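PDB 3DUW: O-methyltransferase, putative from Bacillus cereus, which probably transfers methyl groups from S-adenosyl-L-methionine to hydroxyl groups of its acceptor substrates. Local coordinates for residues Q46-F49 with L50-L53. Sequence-based numbering, arbitrary orientation.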
ATOM      1  N   GLN A  46      -8.442   2.380  -4.714  1.00  6.13           N
ATOM      2  CA  GLN A  46      -7.819   1.066  -4.582  1.00  6.26           C
ATOM      3  C   GLN A  46      -7.251   0.669  -5.947  1.00  7.11           C
ATOM      4  O   GLN A  46      -6.164   0.094  -6.035  1.00  7.13           O
ATOM      5  CB  GLN A  46      -8.841   0.022  -4.123  1.00  5.96           C
ATOM      6  CG  GLN A  46      -9.325   0.226  -2.703  1.00  7.12           C
ATOM      7  CD  GLN A  46     -10.504  -0.657  -2.352  1.00  6.56           C
ATOM      8  OE1 GLN A  46     -11.079  -1.322  -3.213  1.00  6.99           O
ATOM      9  NE2 GLN A  46     -10.880  -0.655  -1.080  1.00  8.32           N
ATOM     10  N   GLY A  47      -7.995   0.964  -7.011  1.00  6.63           N
ATOM     11  CA  GLY A  47      -7.509   0.646  -8.340  1.00  7.69           C
ATOM     12  C   GLY A  47      -6.218   1.386  -8.629  1.00  6.85           C
ATOM     13  O   GLY A  47      -5.272   0.806  -9.167  1.00  7.53           O
ATOM     14  N   LYS A  48      -6.157   2.666  -8.269  1.00  7.07           N
ATOM     15  CA  LYS A  48      -4.942   3.420  -8.527  1.00  7.85           C
ATOM     16  C   LYS A  48      -3.800   2.912  -7.658  1.00  7.34           C
ATOM     17  O   LYS A  48      -2.643   2.945  -8.071  1.00  8.41           O
ATOM     18  CB  LYS A  48      -5.148   4.914  -8.306  1.00  8.56           C
ATOM     19  CG  LYS A  48      -3.951   5.707  -8.799  1.00  9.56           C
ATOM     20  CD  LYS A  48      -4.276   7.159  -9.032  1.00 10.29           C
ATOM     21  CE  LYS A  48      -3.102   7.856  -9.696  1.00 10.80           C
ATOM     22  NZ  LYS A  48      -3.397   9.289  -9.923  1.00 11.05           N
ATOM     23  N   PHE A  49      -4.122   2.440  -6.456  1.00  7.38           N
ATOM     24  CA  PHE A  49      -3.103   1.883  -5.579  1.00  6.86           C
ATOM     25  C   PHE A  49      -2.476   0.691  -6.307  1.00  6.81           C
ATOM     26  O   PHE A  49      -1.255   0.541  -6.338  1.00  7.79           O
ATOM     27  CB  PHE A  49      -3.723   1.407  -4.264  1.00  7.17           C
ATOM     28  CG  PHE A  49      -2.754   0.689  -3.369  1.00  7.89           C
ATOM     29  CD1 PHE A  49      -1.869   1.399  -2.563  1.00  9.86           C
ATOM     30  CD2 PHE A  49      -2.693  -0.699  -3.369  1.00 10.41           C
ATOM     31  CE1 PHE A  49      -0.934   0.729  -1.769  1.00 11.49           C
ATOM     32  CE2 PHE A  49      -1.761  -1.374  -2.580  1.00 11.87           C
ATOM     33  CZ  PHE A  49      -0.882  -0.657  -1.781  1.00 12.87           C
ATOM     34  N   LEU A  50      -3.315  -0.162  -6.887  1.00  6.89           N
ATOM     35  CA  LEU A  50      -2.806  -1.321  -7.612  1.00  7.23           C
ATOM     36  C   LEU A  50      -1.946  -0.899  -8.801  1.00  7.95           C
ATOM     37  O   LEU A  50      -0.866  -1.443  -9.017  1.00  8.31           O
ATOM     38  CB  LEU A  50      -3.960  -2.194  -8.102  1.00  7.50           C
ATOM     39  CG  LEU A  50      -4.736  -2.939  -7.011  1.00  6.92           C
ATOM     40  CD1 LEU A  50      -5.944  -3.603  -7.640  1.00  8.91           C
ATOM     41  CD2 LEU A  50      -3.851  -3.977  -6.329  1.00  8.49           C
ATOM     42  N   GLN A  51      -2.426   0.068  -9.575  1.00  7.86           N
ATOM     43  CA  GLN A  51      -1.673   0.541 -10.729  1.00  8.67           C
ATOM     44  C   GLN A  51      -0.298   1.046 -10.306  1.00  7.99           C
ATOM     45  O   GLN A  51       0.718   0.702 -10.911  1.00  8.73           O
ATOM     46  CB  GLN A  51      -2.435   1.666 -11.418  1.00  8.80           C
ATOM     47  CG  GLN A  51      -1.775   2.195 -12.671  1.00 11.82           C
ATOM     48  CD  GLN A  51      -2.596   3.288 -13.298  1.00 14.67           C
ATOM     49  OE1 GLN A  51      -2.660   4.398 -12.785  1.00 18.72           O
ATOM     50  NE2 GLN A  51      -3.257   2.970 -14.398  1.00 18.71           N
ATOM     51  N   LEU A  52      -0.268   1.871  -9.265  1.00  8.14           N
ATOM     52  CA  LEU A  52       0.990   2.419  -8.787  1.00  8.80           C
ATOM     53  C   LEU A  52       1.919   1.333  -8.261  1.00  8.18           C
ATOM     54  O   LEU A  52       3.125   1.385  -8.497  1.00  8.90           O
ATOM     55  CB  LEU A  52       0.728   3.473  -7.707  1.00  8.89           C
ATOM     56  CG  LEU A  52       0.055   4.752  -8.223  1.00  8.61           C
ATOM     57  CD1 LEU A  52      -0.367   5.624  -7.051  1.00 10.71           C
ATOM     58  CD2 LEU A  52       1.004   5.502  -9.153  1.00 12.53           C
ATOM     59  N   LEU A  53       1.373   0.338  -7.567  1.00  8.50           N
ATOM     60  CA  LEU A  53       2.220  -0.724  -7.040  1.00  7.95           C
ATOM     61  C   LEU A  53       2.839  -1.510  -8.192  1.00  8.35           C
ATOM     62  O   LEU A  53       3.995  -1.927  -8.120  1.00  9.20           O
ATOM     63  CB  LEU A  53       1.418  -1.656  -6.129  1.00  8.91           C
ATOM     64  CG  LEU A  53       2.269  -2.556  -5.226  1.00 10.27           C
ATOM     65  CD1 LEU A  53       3.201  -1.704  -4.364  1.00 11.89           C
ATOM     66  CD2 LEU A  53       1.355  -3.411  -4.358  1.00 11.95           C
TER
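Gln46 and Leu50 meet one turn apart on helix 44-57: Gln46 O accepts the amide of Leu50 (N to O 3.0 Å), and Leu50 CG lies 3.5 Å from that same Gln46 O. The Gln46 side chain leads away from this turn, its OE1 taking the backbone N-H of Ser43. At Gly47 the contact is carried by the backbone, with Gln51 N donating to Gly47 O over 3.0 Å. Lys48 repeats the pattern with Leu52, whose N sits 2.9 Å from Lys48 O in a nearly straight bond (168° at the hydrogen). The two side chains also slant across each other, Lys48 CG coming to 4.0 Å from Leu52 CD1. Beyond CG the lysine runs out extended, and its NZ reaches Leu18 O, with a weak bond to Ala202 O of the second subunit. Phe49 O takes the fourth of these bonds, from Leu53 N. With CG anti to the backbone nitrogen in both residues (chi1 174° and -164°), Phe49 and Leu53 run side by side in the same direction, and Phe49 CE2 touches Leu53 CD2 at 4.1 Å. Phe216 meets the phenylalanine ring. Four successive i to i+4 bonds thus satisfy these carbonyls along this largely buried part of helix 44-57 in the Rossmann-like methyltransferase fold, while Leu50, close to the S-adenosyl-L-homocysteine pocket, and Leu53 pack on the sheet strands 136-139 and 162-166, and Leu53 also meets Leu53 of the second subunit.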